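PDB 2G3A: acetyltransferase Atu2258 from Agrobacterium tumefaciens str. C58, which transfers an acetyl group from acetyl-CoA to acceptors such as glucosamine 6-phosphate and dopamine, releasing CoA and the acetylated product. Local coordinates for residues 79-84 and 91-96; 52-57 and 98-103; 124-129 and 146-151; 73-78 and 108-113. All blocks are in the same frame, centred on the assembly; numbering follows the deposited sequence.

From the N terminus, strand residues 52-57 open contact 2, 73-78 open contact 4 and 79-84 open contact 1. Contact 1 closes first, at 91-96, after a short loop; it lies within the spans of both contact 2 and contact 4. Contact 2 closes next, at 98-103 on the same helix. Contact 4 closes last of the three, at 108-113, so contacts 2 and 4 cross. Contact 3 follows in series, from 124-129 to 146-151. Contacts 1 and 2 pack helix 92-106 on the sheet. Contact 4 pairs the two parallel strands that this helix links. Contact 3 adds helix 119-128, and E101 of contact 2 reaches Y128 and K150 of contact 3.

Contact 1 of 4, residues 79-84 and 91-96; sequences QLLFVP and GIAPKL
L96 N bonds to I92 O at 2.9 Å, a helical bond that sets these two side chains one turn apart, facing the strand end. The side chains that meet across the contact are all apolar. L81 and V83, two residues apart, both point at the helix. L81 holds CG anti to its backbone N (chi1 -164°), and this sends CD2 between two partners. One is A93 CB at 3.8 Å. The other is L96 CD1, also at 3.8 Å, and the two leucine side chains cross obliquely. V83 uses both methyls. Its CG1 sits 3.9 Å from I92 CB. Its CG2 is 3.8 Å from I92 CG2 and 3.7 Å from A93 N, so a methyl lies against the backbone of the first helical turn. Segment 92-96 runs at 143° to segment 79-82, closer to antiparallel than parallel. This is the first half of a beta-alpha-beta crossover in the GNAT fold. R88, G91 and A93 fit the family's R/Q-x-x-G-x-G/A signature, which in relatives wraps the pyrophosphate of CoA. L81, F82 and V83 probably bind CoA through this strand end, as does G89 in the connecting loop. G91, with positive phi, occupies the N-cap position. V83 O accepts a hydrogen bond from R88 NE, which ties the loop back to the strand. F18 of the second subunit packs on I92 and L96, while T124 of helix 119-128 touches A93.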
loop_
_atom_site.group_PDB
_atom_site.type_symbol
_atom_site.label_atom_id
_atom_site.label_comp_id
_atom_site.label_asym_id
_atom_site.label_seq_id
_atom_site.Cartn_x
_atom_site.Cartn_y
_atom_site.Cartn_z
ATOM N N GLN A 79 2.132 0.809 -7.808
ATOM C CA GLN A 79 2.716 1.228 -6.534
ATOM C C GLN A 79 3.625 2.460 -6.648
ATOM O O GLN A 79 3.546 3.388 -5.823
ATOM C CB GLN A 79 3.516 0.070 -5.917
ATOM C CG GLN A 79 4.062 0.364 -4.523
ATOM C CD GLN A 79 5.261 -0.510 -4.173
ATOM O OE1 GLN A 79 5.463 -1.582 -4.759
ATOM N NE2 GLN A 79 6.064 -0.054 -3.217
ATOM N N LEU A 80 4.500 2.467 -7.653
ATOM C CA LEU A 80 5.423 3.578 -7.836
ATOM C C LEU A 80 5.473 3.936 -9.298
ATOM O O LEU A 80 5.426 3.055 -10.144
ATOM C CB LEU A 80 6.848 3.212 -7.391
ATOM C CG LEU A 80 7.142 2.593 -6.017
ATOM C CD1 LEU A 80 8.554 2.018 -6.021
ATOM C CD2 LEU A 80 7.003 3.612 -4.904
ATOM N N LEU A 81 5.606 5.228 -9.581
ATOM C CA LEU A 81 5.839 5.703 -10.933
ATOM C C LEU A 81 6.725 6.912 -10.857
ATOM O O LEU A 81 6.376 7.895 -10.189
ATOM C CB LEU A 81 4.519 6.067 -11.617
ATOM C CG LEU A 81 4.485 6.226 -13.142
ATOM C CD1 LEU A 81 3.065 6.077 -13.660
ATOM C CD2 LEU A 81 5.092 7.560 -13.627
ATOM N N PHE A 82 7.876 6.842 -11.534
ATOM C CA PHE A 82 8.798 7.962 -11.589
ATOM C C PHE A 82 9.273 8.244 -13.015
ATOM O O PHE A 82 9.772 7.357 -13.721
ATOM C CB PHE A 82 10.004 7.730 -10.660
ATOM C CG PHE A 82 11.005 8.856 -10.680
ATOM C CD1 PHE A 82 10.803 9.998 -9.903
ATOM C CD2 PHE A 82 12.137 8.788 -11.485
ATOM C CE1 PHE A 82 11.704 11.037 -9.924
ATOM C CE2 PHE A 82 13.062 9.849 -11.518
ATOM C CZ PHE A 82 12.844 10.966 -10.736
ATOM N N VAL A 83 9.120 9.493 -13.430
ATOM C CA VAL A 83 9.631 9.940 -14.714
ATOM C C VAL A 83 10.837 10.847 -14.470
ATOM O O VAL A 83 10.736 11.804 -13.715
ATOM C CB VAL A 83 8.524 10.661 -15.535
ATOM C CG1 VAL A 83 9.093 11.234 -16.818
ATOM C CG2 VAL A 83 7.374 9.694 -15.845
ATOM N N PRO A 84 11.996 10.535 -15.094
ATOM C CA PRO A 84 13.191 11.377 -14.941
ATOM C C PRO A 84 12.945 12.830 -15.363
ATOM O O PRO A 84 12.179 13.093 -16.289
ATOM C CB PRO A 84 14.212 10.715 -15.873
ATOM C CG PRO A 84 13.729 9.328 -16.050
ATOM C CD PRO A 84 12.245 9.386 -15.983
ATOM N N GLY A 91 4.440 12.878 -22.196
ATOM C CA GLY A 91 3.575 11.693 -22.207
ATOM C C GLY A 91 4.205 10.408 -21.697
ATOM O O GLY A 91 3.732 9.309 -22.016
ATOM N N ILE A 92 5.268 10.532 -20.902
ATOM C CA ILE A 92 5.971 9.346 -20.419
ATOM C C ILE A 92 5.220 8.625 -19.296
ATOM O O ILE A 92 5.150 7.397 -19.294
ATOM C CB ILE A 92 7.437 9.642 -19.987
ATOM C CG1 ILE A 92 8.251 10.183 -21.159
ATOM C CG2 ILE A 92 8.085 8.375 -19.370
ATOM C CD1 ILE A 92 8.190 9.347 -22.431
ATOM N N ALA A 93 4.679 9.370 -18.340
ATOM C CA ALA A 93 3.873 8.744 -17.298
ATOM C C ALA A 93 2.637 8.048 -17.926
ATOM O O ALA A 93 2.345 6.903 -17.599
ATOM C CB ALA A 93 3.453 9.776 -16.221
ATOM N N PRO A 94 1.889 8.748 -18.816
ATOM C CA PRO A 94 0.816 8.003 -19.507
ATOM C C PRO A 94 1.296 6.771 -20.308
ATOM O O PRO A 94 0.573 5.777 -20.383
ATOM C CB PRO A 94 0.188 9.061 -20.420
ATOM C CG PRO A 94 0.507 10.377 -19.740
ATOM C CD PRO A 94 1.893 10.173 -19.197
ATOM N N LYS A 95 2.498 6.836 -20.884
ATOM C CA LYS A 95 3.050 5.706 -21.630
ATOM C C LYS A 95 3.281 4.515 -20.710
ATOM O O LYS A 95 3.000 3.377 -21.083
ATOM C CB LYS A 95 4.348 6.094 -22.345
ATOM C CG LYS A 95 5.021 4.928 -23.085
ATOM C CD LYS A 95 6.130 5.417 -24.001
ATOM C CE LYS A 95 6.705 4.272 -24.842
ATOM N NZ LYS A 95 7.737 4.795 -25.786
ATOM N N LEU A 96 3.829 4.781 -19.524
ATOM C CA LEU A 96 4.035 3.747 -18.515
ATOM C C LEU A 96 2.708 3.153 -18.077
ATOM O O LEU A 96 2.583 1.937 -17.987
ATOM C CB LEU A 96 4.800 4.302 -17.300
ATOM C CG LEU A 96 6.253 4.728 -17.548
ATOM C CD1 LEU A 96 6.736 5.591 -16.410
ATOM C CD2 LEU A 96 7.177 3.527 -17.750
#

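Contact 2 of 4, residues 52-57 and 98-103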
loop_
_atom_site.group_PDB
_atom_site.type_symbol
_atom_site.label_atom_id
_atom_site.label_comp_id
_atom_site.label_asym_id
_atom_site.label_seq_id
_atom_site.Cartn_x
_atom_site.Cartn_y
_atom_site.Cartn_z
ATOM N N LEU A 52 4.636 -6.618 -11.781
ATOM C CA LEU A 52 4.543 -5.947 -13.065
ATOM C C LEU A 52 5.369 -4.657 -12.976
ATOM O O LEU A 52 4.932 -3.658 -12.385
ATOM C CB LEU A 52 3.067 -5.655 -13.429
ATOM C CG LEU A 52 2.763 -5.294 -14.894
ATOM C CD1 LEU A 52 1.263 -5.323 -15.179
ATOM C CD2 LEU A 52 3.380 -3.926 -15.299
ATOM N N ASN A 53 6.572 -4.693 -13.544
ATOM C CA ASN A 53 7.454 -3.534 -13.538
ATOM C C ASN A 53 7.807 -3.104 -14.959
ATOM O O ASN A 53 7.866 -3.927 -15.878
ATOM C CB ASN A 53 8.751 -3.842 -12.789
ATOM C CG ASN A 53 8.521 -4.316 -11.363
ATOM O OD1 ASN A 53 7.625 -3.837 -10.662
ATOM N ND2 ASN A 53 9.353 -5.252 -10.923
ATOM N N ILE A 54 8.038 -1.810 -15.128
ATOM C CA ILE A 54 8.542 -1.276 -16.372
ATOM C C ILE A 54 9.693 -0.370 -15.984
ATOM O O ILE A 54 9.509 0.604 -15.242
ATOM C CB ILE A 54 7.486 -0.491 -17.154
ATOM C CG1 ILE A 54 6.321 -1.402 -17.540
ATOM C CG2 ILE A 54 8.106 0.146 -18.412
ATOM C CD1 ILE A 54 5.004 -0.704 -17.579
ATOM N N THR A 55 10.883 -0.708 -16.465
ATOM C CA THR A 55 12.042 0.126 -16.225
ATOM C C THR A 55 12.356 0.937 -17.468
ATOM O O THR A 55 12.254 0.449 -18.593
ATOM C CB THR A 55 13.281 -0.686 -15.788
ATOM O OG1 THR A 55 13.422 -1.842 -16.622
ATOM C CG2 THR A 55 13.143 -1.131 -14.331
ATOM N N ILE A 56 12.696 2.195 -17.237
ATOM C CA ILE A 56 13.214 3.071 -18.264
ATOM C C ILE A 56 14.730 3.008 -18.123
ATOM O O ILE A 56 15.263 3.374 -17.078
ATOM C CB ILE A 56 12.724 4.515 -18.053
ATOM C CG1 ILE A 56 11.180 4.565 -18.098
ATOM C CG2 ILE A 56 13.376 5.437 -19.086
ATOM C CD1 ILE A 56 10.572 5.949 -17.821
ATOM N N ARG A 57 15.404 2.538 -19.170
ATOM C CA ARG A 57 16.846 2.291 -19.137
ATOM C C ARG A 57 17.618 3.043 -20.228
ATOM O O ARG A 57 17.224 3.051 -21.391
ATOM C CB ARG A 57 17.126 0.787 -19.217
ATOM C CG ARG A 57 16.645 0.014 -18.002
ATOM C CD ARG A 57 16.691 -1.475 -18.273
ATOM N NE ARG A 57 16.272 -2.276 -17.121
ATOM C CZ ARG A 57 17.078 -2.667 -16.132
ATOM N NH1 ARG A 57 18.352 -2.302 -16.117
ATOM N NH2 ARG A 57 16.597 -3.410 -15.139
ATOM N N ALA A 98 -0.068 3.099 -19.835
ATOM C CA ALA A 98 -0.586 2.359 -20.990
ATOM C C ALA A 98 0.095 0.996 -21.157
ATOM O O ALA A 98 -0.568 -0.010 -21.464
ATOM C CB ALA A 98 -0.462 3.208 -22.270
HETATM N N MSE A 99 1.401 0.939 -20.915
HETATM C CA MSE A 99 2.116 -0.344 -20.984
HETATM C C MSE A 99 1.678 -1.308 -19.881
HETATM O O MSE A 99 1.510 -2.514 -20.120
HETATM C CB MSE A 99 3.619 -0.128 -20.915
HETATM C CG MSE A 99 4.179 0.604 -22.123
HETATM SE SE MSE A 99 6.102 0.810 -21.953
HETATM C CE MSE A 99 6.655 -1.085 -21.789
ATOM N N ALA A 100 1.484 -0.772 -18.678
ATOM C CA ALA A 100 0.974 -1.552 -17.540
ATOM C C ALA A 100 -0.453 -2.047 -17.793
ATOM O O ALA A 100 -0.765 -3.210 -17.534
ATOM C CB ALA A 100 1.041 -0.720 -16.250
ATOM N N GLU A 101 -1.323 -1.169 -18.293
ATOM C CA GLU A 101 -2.706 -1.568 -18.568
ATOM C C GLU A 101 -2.771 -2.671 -19.634
ATOM O O GLU A 101 -3.512 -3.657 -19.485
ATOM C CB GLU A 101 -3.557 -0.379 -18.986
ATOM C CG GLU A 101 -4.956 -0.812 -19.429
ATOM C CD GLU A 101 -5.938 0.335 -19.514
ATOM O OE1 GLU A 101 -5.645 1.425 -18.999
ATOM O OE2 GLU A 101 -7.026 0.137 -20.086
ATOM N N GLU A 102 -2.005 -2.492 -20.704
ATOM C CA GLU A 102 -1.921 -3.506 -21.751
ATOM C C GLU A 102 -1.551 -4.873 -21.178
ATOM O O GLU A 102 -2.176 -5.880 -21.525
ATOM C CB GLU A 102 -0.947 -3.076 -22.857
ATOM C CG GLU A 102 -0.841 -4.070 -24.002
ATOM C CD GLU A 102 0.076 -3.602 -25.116
ATOM O OE1 GLU A 102 0.406 -2.391 -25.169
ATOM O OE2 GLU A 102 0.461 -4.449 -25.948
ATOM N N GLU A 103 -0.535 -4.911 -20.315
ATOM C CA GLU A 103 -0.074 -6.173 -19.704
ATOM C C GLU A 103 -1.125 -6.734 -18.744
ATOM O O GLU A 103 -1.388 -7.948 -18.734
ATOM C CB GLU A 103 1.298 -5.991 -19.028
ATOM C CG GLU A 103 1.870 -7.221 -18.268
ATOM C CD GLU A 103 1.953 -8.504 -19.099
ATOM O OE1 GLU A 103 1.948 -8.428 -20.345
ATOM O OE2 GLU A 103 2.034 -9.595 -18.490
#
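L52 carries CG anti to its backbone N (chi1 -164°), and E103 does the same before its chain bends at chi2. The two side chains slide past each other in opposite directions, with L52 CD1 3.7 Å from E103 CG. Only the aliphatic part of the glutamate serves the contact. Its carboxylate turns to R107, where OE2 forms a salt bridge with NE. The two methyls of L52 divide the work. CD1 also lies 3.8 Å from A100 O, while CD2 meets A100 CB at 4.1 Å. I54, two residues on and also pointing toward the helix, meets M99 and A100. Its CD1 reaches in to 3.7 Å from M99 CB and stands equally close to A100 N, at 3.7 Å. Its CG2 faces the other end of the selenomethionine, 3.9 Å from M99 CE. The bend of M99 at chi3 (58°) brings the CE methyl beside I54 CG2. A100 is the small residue between the two strand side chains, and both approach its CB. The axes of segments 98-103 and 52-57 approach to 9.2 Å, at 148°. L76 of strand 75-82 packs on L52 and A100, and L67 of strand 63-72 also touches A100. Strand 50-57 is an edge strand of this chain, and its residues 53-57 form an antiparallel ladder with a strand of the second subunit, so the sheet continues through the dimer.

Contact 3 of 4, residues 124-129 and 146-151; sequences TYERYG and TWLEKR
K150 threads its long chain past the C-terminal end of a helix, and its carbons rather than its charge make the contact. CG lies 3.7 Å from G129 O. CD then comes to 3.6 Å from Y128 CE2, and the chain crosses the tyrosine side chain at about a right angle, meeting the ring obliquely. CE sits 3.6 Å from Y128 O. The helix ends here in a Schellman motif: G129 is the C-prime residue with positive phi, F130 N returns to Y125 O, and G129 N makes a weak bond to E126 O. The glycine thus lets the chain turn sharply beside the strand. Nearer the start of the helix segment, L148 meets E126 and Y125, one with each methyl. Its CD2 touches E126 CG at 3.7 Å, the side chains again crossing near a right angle. L148 CD1 lies at the edge of the Y125 ring, 4.3 Å from Y125 CD2. Segments 124-128 and 146-151 run nearly parallel, at 20°. T124 and Y125 probably belong to the CoA site, so this packing seats on the sheet a helix that probably contributes to that site. K150 bends at chi4 (-72°), which carries NZ toward E101 of helix 92-106. E101 OE1 forms a salt bridge with K150 NZ and a hydrogen bond with Y128 OH. One carboxylate oxygen thus holds both partners, and the lysine charge is probably offset by this carboxylate.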
loop_
_atom_site.group_PDB
_atom_site.type_symbol
_atom_site.label_atom_id
_atom_site.label_comp_id
_atom_site.label_asym_id
_atom_site.label_seq_id
_atom_site.Cartn_x
_atom_site.Cartn_y
_atom_site.Cartn_z
ATOM N N THR A 124 -2.701 13.909 -14.081
ATOM C CA THR A 124 -2.248 12.945 -15.084
ATOM C C THR A 124 -3.123 11.691 -15.069
ATOM O O THR A 124 -3.559 11.205 -16.128
ATOM C CB THR A 124 -0.773 12.541 -14.829
ATOM O OG1 THR A 124 0.047 13.714 -14.920
ATOM C CG2 THR A 124 -0.290 11.499 -15.847
ATOM N N TYR A 125 -3.393 11.175 -13.871
ATOM C CA TYR A 125 -4.166 9.930 -13.753
ATOM C C TYR A 125 -5.584 10.139 -14.211
ATOM O O TYR A 125 -6.150 9.288 -14.891
ATOM C CB TYR A 125 -4.169 9.391 -12.314
ATOM C CG TYR A 125 -2.802 9.097 -11.760
ATOM C CD1 TYR A 125 -1.717 8.870 -12.609
ATOM C CD2 TYR A 125 -2.589 9.043 -10.366
ATOM C CE1 TYR A 125 -0.457 8.628 -12.102
ATOM C CE2 TYR A 125 -1.313 8.764 -9.840
ATOM C CZ TYR A 125 -0.260 8.569 -10.717
ATOM O OH TYR A 125 1.008 8.307 -10.236
ATOM N N GLU A 126 -6.160 11.280 -13.850
ATOM C CA GLU A 126 -7.531 11.578 -14.270
ATOM C C GLU A 126 -7.666 11.744 -15.795
ATOM O O GLU A 126 -8.622 11.234 -16.406
ATOM C CB GLU A 126 -8.059 12.796 -13.514
ATOM C CG GLU A 126 -8.369 12.477 -12.036
ATOM C CD GLU A 126 -8.888 13.685 -11.254
ATOM O OE1 GLU A 126 -8.317 14.789 -11.385
ATOM O OE2 GLU A 126 -9.854 13.521 -10.489
ATOM N N ARG A 127 -6.710 12.445 -16.403
ATOM C CA ARG A 127 -6.685 12.608 -17.861
ATOM C C ARG A 127 -6.583 11.253 -18.572
ATOM O O ARG A 127 -7.274 11.016 -19.577
ATOM C CB ARG A 127 -5.523 13.507 -18.291
ATOM C CG ARG A 127 -5.748 15.007 -18.167
ATOM C CD ARG A 127 -4.689 15.762 -18.998
ATOM N NE ARG A 127 -3.340 15.556 -18.453
ATOM C CZ ARG A 127 -2.677 16.449 -17.719
ATOM N NH1 ARG A 127 -3.217 17.637 -17.460
ATOM N NH2 ARG A 127 -1.464 16.162 -17.259
ATOM N N TYR A 128 -5.707 10.390 -18.041
ATOM C CA TYR A 128 -5.517 9.007 -18.502
ATOM C C TYR A 128 -6.809 8.176 -18.485
ATOM O O TYR A 128 -7.023 7.329 -19.358
ATOM C CB TYR A 128 -4.371 8.307 -17.726
ATOM C CG TYR A 128 -4.108 6.890 -18.221
ATOM C CD1 TYR A 128 -3.370 6.670 -19.387
ATOM C CD2 TYR A 128 -4.646 5.781 -17.553
ATOM C CE1 TYR A 128 -3.170 5.387 -19.880
ATOM C CE2 TYR A 128 -4.458 4.479 -18.043
ATOM C CZ TYR A 128 -3.716 4.298 -19.209
ATOM O OH TYR A 128 -3.495 3.035 -19.713
ATOM N N GLY A 129 -7.692 8.438 -17.522
ATOM C CA GLY A 129 -8.953 7.698 -17.441
ATOM C C GLY A 129 -9.271 7.108 -16.072
ATOM O O GLY A 129 -10.297 6.442 -15.920
ATOM N N THR A 146 -5.342 10.596 -2.511
ATOM C CA THR A 146 -6.512 10.258 -3.337
ATOM C C THR A 146 -6.295 8.872 -3.918
ATOM O O THR A 146 -5.176 8.556 -4.355
ATOM C CB THR A 146 -6.728 11.281 -4.491
ATOM O OG1 THR A 146 -6.771 12.598 -3.945
ATOM C CG2 THR A 146 -8.062 11.009 -5.252
ATOM N N TRP A 147 -7.346 8.040 -3.880
ATOM C CA TRP A 147 -7.330 6.720 -4.511
ATOM C C TRP A 147 -8.194 6.809 -5.735
ATOM O O TRP A 147 -9.258 7.476 -5.739
ATOM C CB TRP A 147 -7.875 5.627 -3.568
ATOM C CG TRP A 147 -6.913 5.266 -2.434
ATOM C CD1 TRP A 147 -5.989 4.244 -2.422
ATOM C CD2 TRP A 147 -6.782 5.938 -1.170
ATOM N NE1 TRP A 147 -5.296 4.255 -1.225
ATOM C CE2 TRP A 147 -5.768 5.283 -0.445
ATOM C CE3 TRP A 147 -7.427 7.042 -0.583
ATOM C CZ2 TRP A 147 -5.386 5.697 0.840
ATOM C CZ3 TRP A 147 -7.046 7.448 0.682
ATOM C CH2 TRP A 147 -6.041 6.761 1.386
ATOM N N LEU A 148 -7.746 6.140 -6.792
ATOM C CA LEU A 148 -8.475 6.156 -8.052
ATOM C C LEU A 148 -8.568 4.755 -8.645
ATOM O O LEU A 148 -7.695 3.922 -8.399
ATOM C CB LEU A 148 -7.778 7.099 -9.074
ATOM C CG LEU A 148 -7.610 8.559 -8.656
ATOM C CD1 LEU A 148 -6.226 8.789 -8.082
ATOM C CD2 LEU A 148 -7.844 9.514 -9.842
ATOM N N GLU A 149 -9.608 4.505 -9.441
ATOM C CA GLU A 149 -9.707 3.243 -10.192
ATOM C C GLU A 149 -9.874 3.478 -11.708
ATOM O O GLU A 149 -10.322 4.545 -12.153
ATOM C CB GLU A 149 -10.903 2.415 -9.692
ATOM C CG GLU A 149 -12.251 3.035 -10.124
ATOM C CD GLU A 149 -13.484 2.291 -9.620
ATOM O OE1 GLU A 149 -13.338 1.202 -9.028
ATOM O OE2 GLU A 149 -14.604 2.813 -9.823
ATOM N N LYS A 150 -9.564 2.444 -12.480
ATOM C CA LYS A 150 -9.855 2.409 -13.911
ATOM C C LYS A 150 -10.300 0.996 -14.259
ATOM O O LYS A 150 -9.520 0.040 -14.203
ATOM C CB LYS A 150 -8.646 2.833 -14.760
ATOM C CG LYS A 150 -8.960 2.979 -16.270
ATOM C CD LYS A 150 -7.779 3.694 -16.964
ATOM C CE LYS A 150 -8.073 4.030 -18.414
ATOM N NZ LYS A 150 -8.090 2.832 -19.286
ATOM N N ARG A 151 -11.569 0.875 -14.610
ATOM C CA ARG A 151 -12.134 -0.418 -14.942
ATOM C C ARG A 151 -11.933 -0.659 -16.427
ATOM O O ARG A 151 -12.128 0.247 -17.239
ATOM C CB ARG A 151 -13.614 -0.469 -14.552
ATOM C CG ARG A 151 -13.887 0.064 -13.156
ATOM C CD ARG A 151 -15.338 -0.108 -12.723
ATOM N NE ARG A 151 -15.574 -1.461 -12.226
ATOM C CZ ARG A 151 -15.475 -1.839 -10.951
ATOM N NH1 ARG A 151 -15.165 -0.971 -9.982
ATOM N NH2 ARG A 151 -15.694 -3.107 -10.644
#

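Contact 4 of 4, residues 73-78 and 108-113; sequences RGWLYV and GCMGAY
W75 CB starts 3.9 Å from G111 O, and the indole then lies along the neighbouring strand. CE3 is pressed against the peptide, 3.3 Å from G111 C. CZ3 reaches A112 O at 3.5 Å, and CH2 comes near G111 CA. G111 CA sits over the face of the six-membered ring, a CH-pi contact of 3.9 Å to its centroid. M110, a selenomethionine, sets its SE obliquely to the five-membered ring, a Met-aromatic contact. NE1, on the five-membered ring, bonds to P138 O of the second subunit. Just before the strands M110 N bonds to G74 O at 2.7 Å. Within the parallel ladder L76 N bonds to G111 O at 2.9 Å. Y113 N then meets L76 O at 2.7 Å, and V78 N bonds to Y113 O. On the W75 side of the sheet, Y77 CD1 lies over one face of the Y113 ring, 3.4 Å from Y113 CE1, with the ring planes at 31°. Y77 OH bonds to D115. These are the parallel strands of the beta-alpha-beta unit at the centre of the GNAT sheet, between strands 63-72 and 145-151. Helix 92-106 packs on the L76 side through A100 and A104.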
loop_
_atom_site.group_PDB
_atom_site.type_symbol
_atom_site.label_atom_id
_atom_site.label_comp_id
_atom_site.label_asym_id
_atom_site.label_seq_id
_atom_site.Cartn_x
_atom_site.Cartn_y
_atom_site.Cartn_z
ATOM N N ARG A 73 -5.799 -10.885 -7.808
ATOM C CA ARG A 73 -7.267 -10.947 -7.658
ATOM C C ARG A 73 -8.001 -10.083 -8.703
ATOM O O ARG A 73 -9.023 -9.439 -8.419
ATOM C CB ARG A 73 -7.669 -10.583 -6.220
ATOM C CG ARG A 73 -7.042 -11.527 -5.195
ATOM C CD ARG A 73 -7.457 -11.243 -3.759
ATOM N NE ARG A 73 -6.818 -12.179 -2.828
ATOM C CZ ARG A 73 -7.184 -13.448 -2.670
ATOM N NH1 ARG A 73 -8.180 -13.964 -3.390
ATOM N NH2 ARG A 73 -6.529 -14.213 -1.808
ATOM N N GLY A 74 -7.453 -10.075 -9.914
ATOM C CA GLY A 74 -8.100 -9.456 -11.067
ATOM C C GLY A 74 -7.817 -7.982 -11.270
ATOM O O GLY A 74 -8.364 -7.380 -12.188
ATOM N N TRP A 75 -6.970 -7.399 -10.417
ATOM C CA TRP A 75 -6.704 -5.956 -10.462
ATOM C C TRP A 75 -5.228 -5.631 -10.498
ATOM O O TRP A 75 -4.425 -6.271 -9.811
ATOM C CB TRP A 75 -7.359 -5.235 -9.271
ATOM C CG TRP A 75 -8.867 -5.129 -9.422
ATOM C CD1 TRP A 75 -9.787 -6.133 -9.259
ATOM C CD2 TRP A 75 -9.605 -3.964 -9.798
ATOM N NE1 TRP A 75 -11.059 -5.655 -9.513
ATOM C CE2 TRP A 75 -10.975 -4.324 -9.825
ATOM C CE3 TRP A 75 -9.247 -2.636 -10.075
ATOM C CZ2 TRP A 75 -11.988 -3.402 -10.138
ATOM C CZ3 TRP A 75 -10.251 -1.721 -10.373
ATOM C CH2 TRP A 75 -11.604 -2.112 -10.415
ATOM N N LEU A 76 -4.888 -4.642 -11.329
ATOM C CA LEU A 76 -3.569 -4.015 -11.336
ATOM C C LEU A 76 -3.468 -2.922 -10.267
ATOM O O LEU A 76 -4.335 -2.046 -10.177
ATOM C CB LEU A 76 -3.279 -3.396 -12.710
ATOM C CG LEU A 76 -2.081 -2.442 -12.808
ATOM C CD1 LEU A 76 -0.751 -3.150 -12.586
ATOM C CD2 LEU A 76 -2.079 -1.690 -14.157
ATOM N N TYR A 77 -2.432 -3.009 -9.439
ATOM C CA TYR A 77 -2.087 -1.926 -8.509
ATOM C C TYR A 77 -0.769 -1.333 -8.986
ATOM O O TYR A 77 0.226 -2.059 -9.150
ATOM C CB TYR A 77 -1.952 -2.407 -7.050
ATOM C CG TYR A 77 -1.522 -1.270 -6.106
ATOM C CD1 TYR A 77 -2.237 -0.081 -6.070
ATOM C CD2 TYR A 77 -0.364 -1.371 -5.300
ATOM C CE1 TYR A 77 -1.852 0.985 -5.235
ATOM C CE2 TYR A 77 0.037 -0.294 -4.457
ATOM C CZ TYR A 77 -0.719 0.878 -4.440
ATOM O OH TYR A 77 -0.378 1.959 -3.626
ATOM N N VAL A 78 -0.775 -0.028 -9.236
ATOM C CA VAL A 78 0.447 0.701 -9.552
ATOM C C VAL A 78 0.964 1.284 -8.241
ATOM O O VAL A 78 0.305 2.130 -7.625
ATOM C CB VAL A 78 0.213 1.814 -10.608
ATOM C CG1 VAL A 78 1.476 2.682 -10.797
ATOM C CG2 VAL A 78 -0.240 1.209 -11.943
ATOM N N GLY A 108 -5.666 -10.886 -17.988
ATOM C CA GLY A 108 -7.092 -11.065 -17.718
ATOM C C GLY A 108 -7.675 -10.195 -16.614
ATOM O O GLY A 108 -8.738 -10.516 -16.083
ATOM N N CYS A 109 -6.994 -9.098 -16.261
ATOM C CA CYS A 109 -7.465 -8.201 -15.188
ATOM C C CYS A 109 -8.706 -7.424 -15.597
ATOM O O CYS A 109 -8.924 -7.203 -16.778
ATOM C CB CYS A 109 -6.375 -7.218 -14.756
ATOM S SG CYS A 109 -4.958 -8.053 -13.998
HETATM N N MSE A 110 -9.488 -7.023 -14.595
HETATM C CA MSE A 110 -10.739 -6.293 -14.743
HETATM C C MSE A 110 -10.581 -4.784 -14.568
HETATM O O MSE A 110 -11.481 -4.006 -14.879
HETATM C CB MSE A 110 -11.712 -6.772 -13.665
HETATM C CG MSE A 110 -12.147 -8.218 -13.774
HETATM SE SE MSE A 110 -12.969 -8.713 -12.058
HETATM C CE MSE A 110 -14.324 -7.432 -12.030
ATOM N N GLY A 111 -9.451 -4.362 -14.027
ATOM C CA GLY A 111 -9.254 -2.943 -13.744
ATOM C C GLY A 111 -7.927 -2.639 -13.070
ATOM O O GLY A 111 -7.133 -3.552 -12.767
ATOM N N ALA A 112 -7.685 -1.359 -12.831
ATOM C CA ALA A 112 -6.439 -0.900 -12.190
ATOM C C ALA A 112 -6.796 0.044 -11.067
ATOM O O ALA A 112 -7.828 0.719 -11.108
ATOM C CB ALA A 112 -5.540 -0.162 -13.222
ATOM N N TYR A 113 -5.939 0.127 -10.063
ATOM C CA TYR A 113 -6.065 1.229 -9.119
ATOM C C TYR A 113 -4.722 1.831 -8.751
ATOM O O TYR A 113 -3.656 1.237 -8.973
ATOM C CB TYR A 113 -6.930 0.847 -7.889
ATOM C CG TYR A 113 -6.291 -0.148 -6.938
ATOM C CD1 TYR A 113 -5.861 0.255 -5.669
ATOM C CD2 TYR A 113 -6.152 -1.498 -7.287
ATOM C CE1 TYR A 113 -5.277 -0.660 -4.782
ATOM C CE2 TYR A 113 -5.590 -2.416 -6.407
ATOM C CZ TYR A 113 -5.157 -1.993 -5.157
ATOM O OH TYR A 113 -4.592 -2.912 -4.285
#